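Local structure of RING finger protein unkempt homolog (Mus musculus, 5ELH) at residues F33-H36 against F37-Q40; K63-E66 against A67-L70; T84-T87 against E88-Y91; T112-G115 against L116-F120; Y132-R135 against E136-M140. The protein binds RNA sequence-specifically through clustered CCCH zinc fingers, represses translation, and controls the early morphology of cortical neurons in the developing embryo. All coordinates share one frame; numbering follows the deposited sequence.

Interaction 1 (F33-H36 against F37-Q40); sequences FHWH and FVNQ. With ZN (zinc ion), chain D.
The turn that leads out of the first CCCH zinc site is closed by Gln40, whose side chain reaches back to the backbone on both flanks of the zinc ligand His36. OE1 of Gln40 lies 2.9 Å from the amide N of His36, which donates to it nearly in line with the amide C=O bond (162° at the oxygen). The same oxygen takes a second hydrogen bond from N of Phe37, 2.7 Å from Gln40 OE1; this donor stands above the carbonyl plane, and the bond is straighter at its hydrogen. Two consecutive amides thus grip one acceptor and fix the rotation of the carboxamide.

His36 is the histidine of the CCCH set: its NE2 binds the zinc ion at 2.0 Å, and Cys16, Cys24 and Cys32 complete the site. Its ND1 is engaged by His27, while Phe19 stacks on its ring. Backbone pairing also shapes the 3-10 turn at residues 38-40, since N of Gln40 donates to O of Phe37 at 2.8 Å. Replacing Gln40 with an alanine would probably leave the amides of His36 and Phe37 without their shared acceptor and make the backbone beside the zinc ligand less fixed.

Trp35 also packs on this turn. Its CG sits between the backbone N and carbonyl carbon (chi1 63°), which brings the indole alongside Phe37 and Val38. CE3 of Trp35 comes within 3.3 Å of O of Phe37, and CZ3 of Trp35 meets CG2 of Val38 at 3.9 Å, the two side chains pointing the same way.

Interaction 2 (K63-E66 against A67-L70); sequences KYDE and ATGL
Asp65 supplies most of the polar partners in this tight turn, using its amide, its carbonyl and its carboxylate. Its amide N donates to O of Leu70, 3.0 Å from Asp65 N, in an almost straight bond (173° at the hydrogen). In the reverse direction O of Asp65 receives N of Gly69 at 2.7 Å, and a weaker, more bent bond from N of Thr68.

The carboxylate takes up another amide. With CG anti to the backbone N (chi1 -171°), OD1 of Asp65 lies 3.1 Å from N of Ala67 and is met from above the carboxylate plane. The second oxygen, OD2 of Asp65, accepts from a water at 2.6 Å, and this water also bonds to OG1 of Thr68 at 2.8 Å. The Asp65 and Thr68 side chains cross at about a right angle. Thr68 OG1 additionally accepts a weak bond from N of Leu70.

Tyr64 flanks the turn, its OH 3.3 Å from CA of Gly69, while its ring stacks on the zinc ligand His81. Gly69 adopts positive phi (77°), and its pairing together with Leu70 against Asp65 fits a G1 beta bulge within a CCCH zinc finger.

Interaction 3 (T84-T87 against E88-Y91); sequences TGDT and ERRY
Tyr91 turns the edge of its ring toward the first turn of the short helix, where Thr87 sits. CD1 of Tyr91 lies 3.2 Å from O of Thr87, near the ring plane, and approaches CB of Thr87 at 3.9 Å. The tyrosine CG stays beside its own backbone N (chi1 -63°), which carries the ring back along Thr87 and lets CE1 reach the threonine methyl. A phenylalanine in place of Tyr91 would lack the hydroxyl and is likely to leave the carbonyl of His117 without that partner.

Asp86 and Arg89 lie side by side and point the same way, their carboxylate and guanidinium planes 52° apart. Water joins them: one molecule donates to OD2 of Asp86 at 2.9 Å and accepts from NH2 of Arg89 at 3.1 Å, while another links OD1 of Asp86 to the Arg89 amide. Beyond this pair, Tyr60 bonds Asp86 and Asp58 forms a salt bridge with Arg89. Arg90, bent at chi3 (50°), brings its CD to 3.3 Å from O of Gly85.

Helix 87-90 follows the loop leaving one zinc finger; its residue Glu88 salt-bridges to Arg43, and Arg90 packs on Ala119 of the next finger.

Interaction 4 (T112-G115 against L116-F120); sequences TKNG and LHCAF. With ZN (zinc ion), chain F.
Asn114 and Cys118 meet beside the third zinc ion, and their methylene carbons form the close part of this loop contact, with CB of Asn114 3.7 Å from CB of Cys118. The cysteine SG is anti to its backbone N (chi1 -180°), an orientation that carries the sulfur to the metal; SG of Cys118 binds the zinc ion at 2.4 Å. The same sulfur accepts a straight hydrogen bond from N of Phe120, 3.4 Å from Cys118 SG. Such an N-H donor would be expected to offset some of the negative charge on a zinc-bound thiolate.

The backbone closure of the turn is slacker. N of Cys118 points well at O of Gly115, but at 3.4 Å the bond is weak. Gly115, with phi 67° and psi -153°, takes up a conformation in which a side chain would clash with N of Leu116. That Leu116 amide is buried by the turn and finds no partner.

The outer side of the loop is carried by Leu116, an exposed residue. Its CD1 lies over the centre of the neighbouring His117 ring, 3.7 Å above the plane of that ring. His117 is held at both ring nitrogens, ND1 by OH of Tyr7 and NE2 by O of Thr31. Asn114 and Phe120 also touch Arg90 of helix 87-90.

Two successive turns, type II' from Asn114 to His117 and type I from Gly115 to Cys118, thus deliver the third cysteine of a CCCH zinc finger to a site completed by Cys101, Cys111 and His122.

Interaction 5 (Y132-R135 against E136-M140); sequences YDIR and ELQAM
Tyr132 lays its side chain along the first turns of helix 134-142, the last in this fragment, and its partners change from Leu137 at the root to Glu136 and Met140 at the ring. CB of Tyr132 touches CD2 of Leu137 at 3.6 Å, the two side chains crossing at about a right angle. One step out, CG is approached by both CD2 of Leu137 and CE of Met140, from the same side of the ring. CD1 meets two groups: CE of Met140 lies 3.3 Å from Tyr132 CD1 over one face, while OE1 of Glu136 stands at the ring edge, 3.7 Å from the same carbon. The Glu136 carboxylate is perpendicular to the ring and forms a salt bridge with Arg94. Farther along, CE1 and CZ lie under CE of Met140, with SD approaching obliquely in a Met-aromatic contact. CE of Met140 makes a CH-pi contact, 3.4 Å from the centroid of the Tyr132 ring.

OD1 of Asp133 accepts from N of Arg135 at 2.7 Å through the anti lone pair, and also from Arg135 NE. NH2 of Arg135 reaches OD2 of Asp133 at 2.8 Å, completing a side-on salt bridge. The Asp133 N-cap is thus joined to a Tyr132-Leu137 hydrophobic staple at the start of helix 134-142.

How the interactions relate
The five contacts follow one another along the chain without overlap. Interactions 1 and 4 each include a zinc ligand of a different finger, and interaction 2 lies in the finger between them in sequence. Interaction 3, only about 4 Å from the chain centre, has its centre about 12 Å from those of both interaction 1 and interaction 4 and touches both: O of Asn39 probably accepts from N of Thr84, and Tyr91 probably bonds to the carbonyl of His117. Interactions 1 and 2 also pack together, through Val38 and Thr68. Interaction 5, on helix 134-142, touches none of the others. Residues 84-91 thus lie between the fingers holding His36 and Cys118, consistent with a compact cluster.

Interaction 1 (F33-H36 against F37-Q40)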
loop_
_atom_site.group_PDB
_atom_site.type_symbol
_atom_site.label_atom_id
_atom_site.label_comp_id
_atom_site.label_asym_id
_atom_site.label_seq_id
_atom_site.Cartn_x
_atom_site.Cartn_y
_atom_site.Cartn_z
ATOM N N PHE A 33 -0.969 -5.216 12.195
ATOM C CA PHE A 33 -1.126 -4.030 11.370
ATOM C C PHE A 33 -2.535 -3.945 10.772
ATOM O O PHE A 33 -2.968 -2.884 10.322
ATOM C CB PHE A 33 -0.090 -4.067 10.252
ATOM C CG PHE A 33 0.100 -2.758 9.575
ATOM C CD1 PHE A 33 0.913 -1.792 10.136
ATOM C CD2 PHE A 33 -0.543 -2.483 8.383
ATOM C CE1 PHE A 33 1.085 -0.573 9.516
ATOM C CE2 PHE A 33 -0.371 -1.271 7.761
ATOM C CZ PHE A 33 0.441 -0.315 8.328
ATOM N N HIS A 34 -3.243 -5.068 10.781
ATOM C CA HIS A 34 -4.545 -5.172 10.136
ATOM C C HIS A 34 -5.633 -5.300 11.187
ATOM O O HIS A 34 -5.339 -5.625 12.332
ATOM C CB HIS A 34 -4.535 -6.384 9.217
ATOM C CG HIS A 34 -3.426 -6.354 8.218
ATOM N ND1 HIS A 34 -3.349 -5.403 7.223
ATOM C CD2 HIS A 34 -2.329 -7.135 8.078
ATOM C CE1 HIS A 34 -2.262 -5.611 6.503
ATOM N NE2 HIS A 34 -1.626 -6.656 7.000
ATOM N N TRP A 35 -6.887 -5.030 10.825
ATOM C CA TRP A 35 -7.955 -5.176 11.800
ATOM C C TRP A 35 -8.397 -6.633 11.913
ATOM O O TRP A 35 -8.354 -7.396 10.946
ATOM C CB TRP A 35 -9.140 -4.223 11.558
ATOM C CG TRP A 35 -9.931 -4.364 10.294
ATOM C CD1 TRP A 35 -9.810 -3.611 9.168
ATOM C CD2 TRP A 35 -11.010 -5.277 10.051
ATOM N NE1 TRP A 35 -10.734 -4.002 8.231
ATOM C CE2 TRP A 35 -11.483 -5.027 8.748
ATOM C CE3 TRP A 35 -11.610 -6.291 10.805
ATOM C CZ2 TRP A 35 -12.530 -5.751 8.179
ATOM C CZ3 TRP A 35 -12.647 -7.013 10.239
ATOM C CH2 TRP A 35 -13.098 -6.736 8.936
ATOM N N HIS A 36 -8.791 -7.001 13.124
ATOM C CA HIS A 36 -9.269 -8.344 13.406
ATOM C C HIS A 36 -10.792 -8.309 13.603
ATOM O O HIS A 36 -11.508 -9.171 13.107
ATOM C CB HIS A 36 -8.559 -8.910 14.643
ATOM C CG HIS A 36 -7.119 -9.273 14.413
ATOM N ND1 HIS A 36 -6.346 -9.882 15.379
ATOM C CD2 HIS A 36 -6.314 -9.119 13.336
ATOM C CE1 HIS A 36 -5.131 -10.090 14.908
ATOM N NE2 HIS A 36 -5.082 -9.642 13.669
ATOM N N PHE A 37 -11.282 -7.306 14.325
ATOM C CA PHE A 37 -12.721 -7.117 14.485
ATOM C C PHE A 37 -13.135 -5.840 13.806
ATOM O O PHE A 37 -12.358 -4.896 13.721
ATOM C CB PHE A 37 -13.109 -7.080 15.958
ATOM C CG PHE A 37 -12.676 -8.299 16.706
ATOM C CD1 PHE A 37 -13.326 -9.496 16.519
ATOM C CD2 PHE A 37 -11.598 -8.244 17.568
ATOM C CE1 PHE A 37 -12.918 -10.632 17.197
ATOM C CE2 PHE A 37 -11.185 -9.376 18.252
ATOM C CZ PHE A 37 -11.849 -10.569 18.064
ATOM N N VAL A 38 -14.366 -5.822 13.313
ATOM C CA VAL A 38 -14.849 -4.684 12.544
ATOM C C VAL A 38 -14.712 -3.372 13.317
ATOM O O VAL A 38 -14.409 -2.328 12.726
ATOM C CB VAL A 38 -16.308 -4.913 12.092
ATOM C CG1 VAL A 38 -16.893 -3.646 11.479
ATOM C CG2 VAL A 38 -16.354 -6.050 11.098
ATOM N N ASN A 39 -14.908 -3.412 14.632
ATOM C CA ASN A 39 -14.784 -2.187 15.422
ATOM C C ASN A 39 -13.349 -1.679 15.556
ATOM O O ASN A 39 -13.131 -0.593 16.088
ATOM C CB ASN A 39 -15.451 -2.315 16.795
ATOM C CG ASN A 39 -14.841 -3.393 17.656
ATOM O OD1 ASN A 39 -13.791 -3.946 17.346
ATOM N ND2 ASN A 39 -15.511 -3.700 18.755
ATOM N N GLN A 40 -12.383 -2.439 15.048
ATOM C CA GLN A 40 -10.989 -1.981 15.019
ATOM C C GLN A 40 -10.612 -1.303 13.707
ATOM O O GLN A 40 -9.549 -0.680 13.603
ATOM C CB GLN A 40 -10.043 -3.150 15.252
ATOM C CG GLN A 40 -10.225 -3.827 16.577
ATOM C CD GLN A 40 -9.453 -5.131 16.660
ATOM O OE1 GLN A 40 -9.394 -5.898 15.698
ATOM N NE2 GLN A 40 -8.845 -5.382 17.812
HETATM ZN ZN ZN D . -3.586 -10.144 12.377
#

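Interaction 2 (K63-E66 against A67-L70)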
loop_
_atom_site.group_PDB
_atom_site.type_symbol
_atom_site.label_atom_id
_atom_site.label_comp_id
_atom_site.label_asym_id
_atom_site.label_seq_id
_atom_site.Cartn_x
_atom_site.Cartn_y
_atom_site.Cartn_z
ATOM N N LYS A 63 -23.699 8.594 15.452
ATOM C CA LYS A 63 -24.412 7.425 14.915
ATOM C C LYS A 63 -23.572 6.144 14.928
ATOM O O LYS A 63 -24.113 5.041 14.885
ATOM C CB LYS A 63 -24.865 7.693 13.482
ATOM C CG LYS A 63 -25.814 8.871 13.335
ATOM C CD LYS A 63 -26.103 9.147 11.873
ATOM C CE LYS A 63 -26.985 10.369 11.701
ATOM N NZ LYS A 63 -27.071 10.794 10.276
ATOM N N TYR A 64 -22.253 6.301 14.965
ATOM C CA TYR A 64 -21.331 5.168 14.918
ATOM C C TYR A 64 -21.541 4.245 16.113
ATOM O O TYR A 64 -21.423 4.671 17.257
ATOM C CB TYR A 64 -19.882 5.672 14.889
ATOM C CG TYR A 64 -18.838 4.576 14.865
ATOM C CD1 TYR A 64 -18.581 3.859 13.703
ATOM C CD2 TYR A 64 -18.094 4.270 15.998
ATOM C CE1 TYR A 64 -17.629 2.862 13.673
ATOM C CE2 TYR A 64 -17.138 3.280 15.976
ATOM C CZ TYR A 64 -16.904 2.582 14.811
ATOM O OH TYR A 64 -15.949 1.589 14.780
ATOM N N ASP A 65 -21.864 2.986 15.838
ATOM C CA ASP A 65 -22.029 1.986 16.895
ATOM C C ASP A 65 -20.670 1.376 17.219
ATOM O O ASP A 65 -20.123 0.600 16.435
ATOM C CB ASP A 65 -23.010 0.895 16.459
ATOM C CG ASP A 65 -23.379 -0.056 17.591
ATOM O OD1 ASP A 65 -22.676 -0.079 18.626
ATOM O OD2 ASP A 65 -24.378 -0.786 17.443
ATOM N N GLU A 66 -20.138 1.719 18.386
ATOM C CA GLU A 66 -18.785 1.316 18.754
ATOM C C GLU A 66 -18.656 -0.198 18.996
ATOM O O GLU A 66 -17.568 -0.765 18.883
ATOM C CB GLU A 66 -18.335 2.111 19.983
ATOM C CG GLU A 66 -16.868 1.950 20.327
ATOM C CD GLU A 66 -16.335 3.081 21.194
ATOM O OE1 GLU A 66 -17.114 4.013 21.517
ATOM O OE2 GLU A 66 -15.131 3.032 21.550
ATOM N N ALA A 67 -19.769 -0.853 19.309
ATOM C CA ALA A 67 -19.756 -2.286 19.580
ATOM C C ALA A 67 -19.612 -3.098 18.295
ATOM O O ALA A 67 -18.935 -4.128 18.279
ATOM C CB ALA A 67 -21.021 -2.691 20.316
ATOM N N THR A 68 -20.253 -2.626 17.225
ATOM C CA THR A 68 -20.313 -3.362 15.962
ATOM C C THR A 68 -19.414 -2.760 14.894
ATOM O O THR A 68 -19.107 -3.407 13.898
ATOM C CB THR A 68 -21.737 -3.361 15.397
ATOM O OG1 THR A 68 -22.122 -2.018 15.085
ATOM C CG2 THR A 68 -22.717 -3.948 16.405
ATOM N N GLY A 69 -19.010 -1.512 15.091
ATOM C CA GLY A 69 -18.175 -0.819 14.127
ATOM C C GLY A 69 -18.927 -0.322 12.901
ATOM O O GLY A 69 -18.316 -0.028 11.878
ATOM N N LEU A 70 -20.249 -0.221 13.006
ATOM C CA LEU A 70 -21.084 0.197 11.877
ATOM C C LEU A 70 -21.614 1.624 12.024
ATOM O O LEU A 70 -22.172 1.979 13.066
ATOM C CB LEU A 70 -22.277 -0.755 11.738
ATOM C CG LEU A 70 -21.965 -2.237 11.529
ATOM C CD1 LEU A 70 -23.261 -3.035 11.466
ATOM C CD2 LEU A 70 -21.141 -2.440 10.267
HETATM O O HOH W 1 -24.791 -1.364 14.921
#

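Interaction 3 (T84-T87 against E88-Y91)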
loop_
_atom_site.group_PDB
_atom_site.type_symbol
_atom_site.label_atom_id
_atom_site.label_comp_id
_atom_site.label_asym_id
_atom_site.label_seq_id
_atom_site.Cartn_x
_atom_site.Cartn_y
_atom_site.Cartn_z
ATOM N N THR A 84 -11.867 1.283 18.050
ATOM C CA THR A 84 -11.091 0.794 19.174
ATOM C C THR A 84 -9.707 1.435 19.132
ATOM O O THR A 84 -9.045 1.439 18.097
ATOM C CB THR A 84 -10.959 -0.743 19.161
ATOM O OG1 THR A 84 -12.258 -1.337 19.048
ATOM C CG2 THR A 84 -10.302 -1.235 20.447
ATOM N N GLY A 85 -9.296 2.001 20.257
ATOM C CA GLY A 85 -7.996 2.635 20.364
ATOM C C GLY A 85 -7.973 4.033 19.775
ATOM O O GLY A 85 -6.911 4.651 19.700
ATOM N N ASP A 86 -9.141 4.519 19.356
ATOM C CA ASP A 86 -9.293 5.872 18.825
ATOM C C ASP A 86 -8.398 6.063 17.614
ATOM O O ASP A 86 -7.800 7.133 17.414
ATOM C CB ASP A 86 -8.954 6.898 19.908
ATOM C CG ASP A 86 -9.599 8.254 19.670
ATOM O OD1 ASP A 86 -10.530 8.364 18.830
ATOM O OD2 ASP A 86 -9.177 9.216 20.353
ATOM N N THR A 87 -8.333 5.025 16.787
ATOM C CA THR A 87 -7.363 4.990 15.702
ATOM C C THR A 87 -7.684 5.892 14.510
ATOM O O THR A 87 -6.777 6.230 13.757
ATOM C CB THR A 87 -7.119 3.554 15.196
ATOM O OG1 THR A 87 -8.356 2.965 14.793
ATOM C CG2 THR A 87 -6.474 2.701 16.293
ATOM N N GLU A 88 -8.942 6.285 14.309
ATOM C CA GLU A 88 -9.222 7.191 13.200
ATOM C C GLU A 88 -8.613 8.565 13.480
ATOM O O GLU A 88 -8.087 9.211 12.579
ATOM C CB GLU A 88 -10.725 7.294 12.885
ATOM C CG GLU A 88 -11.230 6.109 12.068
ATOM C CD GLU A 88 -12.554 6.377 11.353
ATOM O OE1 GLU A 88 -13.197 7.423 11.609
ATOM O OE2 GLU A 88 -12.932 5.537 10.513
ATOM N N ARG A 89 -8.670 9.005 14.731
ATOM C CA ARG A 89 -8.106 10.301 15.099
ATOM C C ARG A 89 -6.584 10.237 15.145
ATOM O O ARG A 89 -5.896 11.111 14.629
ATOM C CB ARG A 89 -8.648 10.737 16.462
ATOM C CG ARG A 89 -7.989 11.979 17.022
ATOM C CD ARG A 89 -8.923 13.137 17.220
ATOM N NE ARG A 89 -9.091 13.432 18.632
ATOM C CZ ARG A 89 -9.192 14.652 19.151
ATOM N NH1 ARG A 89 -9.164 15.727 18.380
ATOM N NH2 ARG A 89 -9.319 14.790 20.463
ATOM N N ARG A 90 -6.065 9.186 15.762
ATOM C CA ARG A 90 -4.635 9.079 16.009
ATOM C C ARG A 90 -3.812 8.905 14.730
ATOM O O ARG A 90 -2.644 9.288 14.684
ATOM C CB ARG A 90 -4.376 7.930 16.988
ATOM C CG ARG A 90 -4.704 8.290 18.438
ATOM C CD ARG A 90 -4.720 7.079 19.372
ATOM N NE ARG A 90 -3.531 6.233 19.255
ATOM C CZ ARG A 90 -2.412 6.384 19.964
ATOM N NH1 ARG A 90 -2.300 7.370 20.851
ATOM N NH2 ARG A 90 -1.393 5.550 19.779
ATOM N N TYR A 91 -4.415 8.324 13.698
ATOM C CA TYR A 91 -3.723 8.092 12.433
ATOM C C TYR A 91 -4.256 9.007 11.332
ATOM O O TYR A 91 -4.025 8.779 10.144
ATOM C CB TYR A 91 -3.790 6.613 12.050
ATOM C CG TYR A 91 -3.062 5.784 13.085
ATOM C CD1 TYR A 91 -3.730 5.299 14.201
ATOM C CD2 TYR A 91 -1.698 5.556 12.987
ATOM C CE1 TYR A 91 -3.078 4.574 15.163
ATOM C CE2 TYR A 91 -1.036 4.836 13.942
ATOM C CZ TYR A 91 -1.728 4.345 15.036
ATOM O OH TYR A 91 -1.080 3.619 16.010
HETATM O O HOH W 2 -10.992 7.774 16.423
HETATM O O HOH W 3 -8.788 11.871 21.330
#

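Interaction 4 (T112-G115 against L116-F120)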
loop_
_atom_site.group_PDB
_atom_site.type_symbol
_atom_site.label_atom_id
_atom_site.label_comp_id
_atom_site.label_asym_id
_atom_site.label_seq_id
_atom_site.Cartn_x
_atom_site.Cartn_y
_atom_site.Cartn_z
ATOM N N THR A 112 7.229 2.431 24.842
ATOM C CA THR A 112 7.098 1.425 25.898
ATOM C C THR A 112 5.643 1.100 26.254
ATOM O O THR A 112 5.383 0.103 26.925
ATOM C CB THR A 112 7.838 1.857 27.179
ATOM O OG1 THR A 112 7.352 3.131 27.617
ATOM C CG2 THR A 112 9.335 1.954 26.921
ATOM N N LYS A 113 4.698 1.927 25.804
ATOM C CA LYS A 113 3.289 1.725 26.141
ATOM C C LYS A 113 2.475 1.299 24.927
ATOM O O LYS A 113 1.512 0.543 25.059
ATOM C CB LYS A 113 2.677 2.995 26.749
ATOM C CG LYS A 113 3.513 3.650 27.858
ATOM C CD LYS A 113 3.690 2.759 29.092
ATOM C CE LYS A 113 4.715 3.345 30.076
ATOM N NZ LYS A 113 4.308 4.667 30.651
ATOM N N ASN A 114 2.862 1.782 23.749
ATOM C CA ASN A 114 2.124 1.503 22.522
ATOM C C ASN A 114 2.938 0.728 21.492
ATOM O O ASN A 114 2.440 0.408 20.413
ATOM C CB ASN A 114 1.632 2.810 21.895
ATOM C CG ASN A 114 0.673 3.560 22.795
ATOM O OD1 ASN A 114 -0.215 2.967 23.405
ATOM N ND2 ASN A 114 0.855 4.873 22.890
ATOM N N GLY A 115 4.191 0.439 21.812
ATOM C CA GLY A 115 5.035 -0.327 20.917
ATOM C C GLY A 115 5.360 0.421 19.641
ATOM O O GLY A 115 5.369 1.653 19.607
ATOM N N LEU A 116 5.616 -0.332 18.577
ATOM C CA LEU A 116 6.045 0.258 17.309
ATOM C C LEU A 116 4.941 1.037 16.608
ATOM O O LEU A 116 5.225 1.860 15.736
ATOM C CB LEU A 116 6.593 -0.807 16.350
ATOM C CG LEU A 116 6.393 -2.298 16.655
ATOM C CD1 LEU A 116 4.923 -2.709 16.617
ATOM C CD2 LEU A 116 7.209 -3.132 15.674
ATOM N N HIS A 117 3.690 0.789 16.981
ATOM C CA HIS A 117 2.572 1.428 16.294
ATOM C C HIS A 117 2.213 2.799 16.860
ATOM O O HIS A 117 1.306 3.446 16.348
ATOM C CB HIS A 117 1.328 0.533 16.315
ATOM C CG HIS A 117 1.509 -0.767 15.593
ATOM N ND1 HIS A 117 2.311 -0.894 14.480
ATOM C CD2 HIS A 117 1.004 -1.998 15.837
ATOM C CE1 HIS A 117 2.287 -2.146 14.064
ATOM N NE2 HIS A 117 1.505 -2.838 14.872
ATOM N N CYS A 118 2.922 3.239 17.896
ATOM C CA CYS A 118 2.582 4.479 18.583
ATOM C C CYS A 118 2.356 5.625 17.594
ATOM O O CYS A 118 3.103 5.783 16.633
ATOM C CB CYS A 118 3.672 4.870 19.569
ATOM S SG CYS A 118 3.266 6.393 20.439
ATOM N N ALA A 119 1.312 6.407 17.842
ATOM C CA ALA A 119 0.889 7.457 16.919
ATOM C C ALA A 119 1.518 8.813 17.237
ATOM O O ALA A 119 1.286 9.790 16.528
ATOM C CB ALA A 119 -0.647 7.566 16.908
ATOM N N PHE A 120 2.314 8.870 18.301
ATOM C CA PHE A 120 3.058 10.084 18.624
ATOM C C PHE A 120 4.504 9.909 18.180
ATOM O O PHE A 120 4.976 8.781 18.000
ATOM C CB PHE A 120 2.990 10.387 20.126
ATOM C CG PHE A 120 1.656 10.924 20.580
ATOM C CD1 PHE A 120 0.596 10.066 20.829
ATOM C CD2 PHE A 120 1.466 12.285 20.760
ATOM C CE1 PHE A 120 -0.624 10.552 21.251
ATOM C CE2 PHE A 120 0.244 12.779 21.178
ATOM C CZ PHE A 120 -0.801 11.910 21.424
HETATM ZN ZN ZN F . 4.745 6.520 22.264
#

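Interaction 5 (Y132-R135 against E136-M140)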
loop_
_atom_site.group_PDB
_atom_site.type_symbol
_atom_site.label_atom_id
_atom_site.label_comp_id
_atom_site.label_asym_id
_atom_site.label_seq_id
_atom_site.Cartn_x
_atom_site.Cartn_y
_atom_site.Cartn_z
ATOM N N TYR A 132 -3.764 20.355 7.375
ATOM C CA TYR A 132 -4.909 21.060 7.915
ATOM C C TYR A 132 -6.032 21.127 6.882
ATOM O O TYR A 132 -5.774 21.289 5.687
ATOM C CB TYR A 132 -4.513 22.489 8.281
ATOM C CG TYR A 132 -3.524 22.635 9.425
ATOM C CD1 TYR A 132 -3.949 22.584 10.743
ATOM C CD2 TYR A 132 -2.180 22.877 9.182
ATOM C CE1 TYR A 132 -3.058 22.748 11.795
ATOM C CE2 TYR A 132 -1.278 23.046 10.229
ATOM C CZ TYR A 132 -1.727 22.985 11.530
ATOM O OH TYR A 132 -0.845 23.141 12.580
ATOM N N ASP A 133 -7.266 21.006 7.360
ATOM C CA ASP A 133 -8.467 21.311 6.568
ATOM C C ASP A 133 -8.454 22.812 6.221
ATOM O O ASP A 133 -8.132 23.645 7.074
ATOM C CB ASP A 133 -9.706 20.960 7.395
ATOM C CG ASP A 133 -11.007 21.114 6.624
ATOM O OD1 ASP A 133 -11.378 22.260 6.298
ATOM O OD2 ASP A 133 -11.680 20.091 6.375
ATOM N N ILE A 134 -8.786 23.151 4.978
ATOM C CA ILE A 134 -8.783 24.546 4.536
ATOM C C ILE A 134 -9.586 25.431 5.503
ATOM O O ILE A 134 -9.233 26.597 5.726
ATOM C CB ILE A 134 -9.301 24.701 3.073
ATOM C CG1 ILE A 134 -9.201 26.161 2.591
ATOM C CG2 ILE A 134 -10.728 24.206 2.955
ATOM C CD1 ILE A 134 -7.786 26.678 2.457
ATOM N N ARG A 135 -10.634 24.873 6.105
ATOM C CA ARG A 135 -11.397 25.607 7.109
ATOM C C ARG A 135 -10.547 25.978 8.315
ATOM O O ARG A 135 -10.596 27.119 8.779
ATOM C CB ARG A 135 -12.617 24.817 7.560
ATOM C CG ARG A 135 -13.741 24.871 6.558
ATOM C CD ARG A 135 -14.785 23.826 6.838
ATOM N NE ARG A 135 -14.268 22.477 6.632
ATOM C CZ ARG A 135 -15.028 21.392 6.613
ATOM N NH1 ARG A 135 -16.335 21.505 6.802
ATOM N NH2 ARG A 135 -14.481 20.206 6.408
ATOM N N GLU A 136 -9.762 25.033 8.821
ATOM C CA GLU A 136 -8.953 25.324 9.999
ATOM C C GLU A 136 -7.867 26.341 9.653
ATOM O O GLU A 136 -7.531 27.207 10.469
ATOM C CB GLU A 136 -8.346 24.059 10.601
ATOM C CG GLU A 136 -7.754 24.324 11.977
ATOM C CD GLU A 136 -7.167 23.088 12.633
ATOM O OE1 GLU A 136 -7.316 21.981 12.068
ATOM O OE2 GLU A 136 -6.543 23.235 13.713
ATOM N N LEU A 137 -7.333 26.256 8.440
ATOM C CA LEU A 137 -6.361 27.244 7.983
ATOM C C LEU A 137 -6.952 28.659 8.006
ATOM O O LEU A 137 -6.255 29.626 8.331
ATOM C CB LEU A 137 -5.845 26.899 6.581
ATOM C CG LEU A 137 -4.967 25.647 6.476
ATOM C CD1 LEU A 137 -4.690 25.302 5.020
ATOM C CD2 LEU A 137 -3.648 25.831 7.230
ATOM N N GLN A 138 -8.235 28.786 7.666
ATOM C CA GLN A 138 -8.886 30.094 7.668
ATOM C C GLN A 138 -9.035 30.625 9.082
ATOM O O GLN A 138 -8.720 31.777 9.353
ATOM C CB GLN A 138 -10.273 30.026 7.025
ATOM C CG GLN A 138 -10.269 30.068 5.515
ATOM C CD GLN A 138 -11.670 30.101 4.939
ATOM O OE1 GLN A 138 -12.317 31.154 4.912
ATOM N NE2 GLN A 138 -12.152 28.945 4.478
ATOM N N ALA A 139 -9.523 29.779 9.982
ATOM C CA ALA A 139 -9.774 30.204 11.351
ATOM C C ALA A 139 -8.464 30.497 12.075
ATOM O O ALA A 139 -8.392 31.423 12.880
ATOM C CB ALA A 139 -10.564 29.147 12.091
ATOM N N MET A 140 -7.435 29.701 11.784
ATOM C CA MET A 140 -6.124 29.864 12.410
ATOM C C MET A 140 -5.469 31.180 12.019
ATOM O O MET A 140 -4.888 31.863 12.869
ATOM C CB MET A 140 -5.185 28.717 12.024
ATOM C CG MET A 140 -5.379 27.447 12.841
ATOM S SD MET A 140 -3.980 26.308 12.702
ATOM C CE MET A 140 -4.018 25.896 10.962
#